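Local coordinates for protein glycerol dehydratase (Clostridium butyricum, PDB 1R9D) that probably dehydrates glycerol without coenzyme B12, acting as a lyase of the glycyl-radical, pyruvate formate lyase-like family, at residues G616-V619 with Y620-V624. Residues are numbered along the deposited sequence; the frame is centred on the assembly and turned at random.
Sequences GALV and YCREV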
loop_
_atom_site.group_PDB
_atom_site.type_symbol
_atom_site.label_atom_id
_atom_site.label_comp_id
_atom_site.label_asym_id
_atom_site.label_seq_id
_atom_site.Cartn_x
_atom_site.Cartn_y
_atom_site.Cartn_z
ATOM N N GLY A 616 -38.048 -12.257 10.304
ATOM C CA GLY A 616 -36.825 -12.636 10.993
ATOM C C GLY A 616 -35.614 -12.540 10.080
ATOM O O GLY A 616 -34.553 -12.049 10.482
ATOM N N ALA A 617 -35.777 -13.004 8.841
ATOM C CA ALA A 617 -34.699 -12.967 7.857
ATOM C C ALA A 617 -34.442 -11.538 7.395
ATOM O O ALA A 617 -33.301 -11.160 7.133
ATOM C CB ALA A 617 -35.047 -13.843 6.665
ATOM N N LEU A 618 -35.508 -10.746 7.294
ATOM C CA LEU A 618 -35.384 -9.358 6.866
ATOM C C LEU A 618 -34.579 -8.512 7.834
ATOM O O LEU A 618 -33.920 -7.560 7.422
ATOM C CB LEU A 618 -36.769 -8.733 6.661
ATOM C CG LEU A 618 -37.380 -8.977 5.279
ATOM C CD1 LEU A 618 -38.862 -8.571 5.270
ATOM C CD2 LEU A 618 -36.595 -8.178 4.239
ATOM N N VAL A 619 -34.635 -8.836 9.124
ATOM C CA VAL A 619 -33.871 -8.078 10.108
ATOM C C VAL A 619 -32.385 -8.239 9.773
ATOM O O VAL A 619 -31.619 -7.275 9.808
ATOM C CB VAL A 619 -34.145 -8.583 11.536
ATOM C CG1 VAL A 619 -33.204 -7.909 12.528
ATOM C CG2 VAL A 619 -35.603 -8.283 11.906
ATOM N N TYR A 620 -31.986 -9.465 9.448
ATOM C CA TYR A 620 -30.601 -9.738 9.070
ATOM C C TYR A 620 -30.271 -9.001 7.765
ATOM O O TYR A 620 -29.270 -8.289 7.668
ATOM C CB TYR A 620 -30.407 -11.240 8.855
ATOM C CG TYR A 620 -29.088 -11.590 8.200
ATOM C CD1 TYR A 620 -27.890 -11.504 8.911
ATOM C CD2 TYR A 620 -29.037 -11.971 6.862
ATOM C CE1 TYR A 620 -26.670 -11.791 8.305
ATOM C CE2 TYR A 620 -27.814 -12.261 6.240
ATOM C CZ TYR A 620 -26.638 -12.168 6.972
ATOM O OH TYR A 620 -25.427 -12.462 6.379
ATOM N N CYS A 621 -31.129 -9.168 6.767
ATOM C CA CYS A 621 -30.905 -8.547 5.466
ATOM C C CYS A 621 -30.790 -7.021 5.514
ATOM O O CYS A 621 -29.935 -6.442 4.842
ATOM C CB CYS A 621 -32.008 -8.971 4.488
ATOM S SG CYS A 621 -31.986 -10.756 4.047
ATOM N N ARG A 622 -31.635 -6.371 6.310
ATOM C CA ARG A 622 -31.593 -4.912 6.416
ATOM C C ARG A 622 -30.301 -4.422 7.061
ATOM O O ARG A 622 -29.814 -3.338 6.735
ATOM C CB ARG A 622 -32.789 -4.385 7.213
ATOM C CG ARG A 622 -34.141 -4.658 6.574
ATOM C CD ARG A 622 -35.260 -4.131 7.460
ATOM N NE ARG A 622 -36.583 -4.544 7.001
ATOM C CZ ARG A 622 -37.444 -5.230 7.747
ATOM N NH1 ARG A 622 -37.121 -5.581 8.988
ATOM N NH2 ARG A 622 -38.630 -5.563 7.256
ATOM N N GLU A 623 -29.749 -5.206 7.981
ATOM C CA GLU A 623 -28.501 -4.820 8.619
ATOM C C GLU A 623 -27.358 -4.916 7.607
ATOM O O GLU A 623 -26.556 -3.995 7.484
ATOM C CB GLU A 623 -28.187 -5.717 9.824
ATOM C CG GLU A 623 -29.092 -5.528 11.040
ATOM C CD GLU A 623 -29.175 -4.087 11.512
ATOM O OE1 GLU A 623 -28.126 -3.407 11.577
ATOM O OE2 GLU A 623 -30.297 -3.635 11.835
ATOM N N VAL A 624 -27.292 -6.030 6.883
ATOM C CA VAL A 624 -26.236 -6.234 5.893
ATOM C C VAL A 624 -26.193 -5.103 4.858
ATOM O O VAL A 624 -25.113 -4.626 4.495
ATOM C CB VAL A 624 -26.407 -7.590 5.164
ATOM C CG1 VAL A 624 -25.379 -7.721 4.043
ATOM C CG2 VAL A 624 -26.234 -8.738 6.155
HETATM O O HOH W 1 -32.469 -4.843 10.902
#
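L618 and R622 meet one turn apart in a local i to i+4 contact near the C-terminal end of helix 607-624, which packs against helix 484-516 through V619, Y620 and E623. The L618 CB stands 3.6 Å off the R622 guanidinium plane, facing the middle of the group, and L618 CD1 lies 3.6 Å from R622 NH2. With CG anti to its own carbonyl carbon (chi1 -63°) and the chain extended from CG to NE, R622 runs back toward the preceding turn; there NH1 also forms a salt bridge with E615.

R622 N donates to L618 O at 2.8 Å, tilted 26° from the carbonyl plane, and C621 N donates to A617 O at 3.0 Å with a nearly straight N-H...O angle of 168°. The third bond, E623 N to V619 O, is weak at 3.3 Å. V619 O has a second donor, however: a water 2.8 Å away that also donates to E623 OE2 at 2.7 Å, while E623 OE1 forms a salt bridge with K626 NZ. V624 CG2 rests 3.5 Å from the Y620 ring plane, near the rim. Successive i to i+4 bonds are characteristic of an alpha-helix, here within the pyruvate formate lyase-like fold, with L618-R622 as an i, i+4 side-chain pair at the exposed R622.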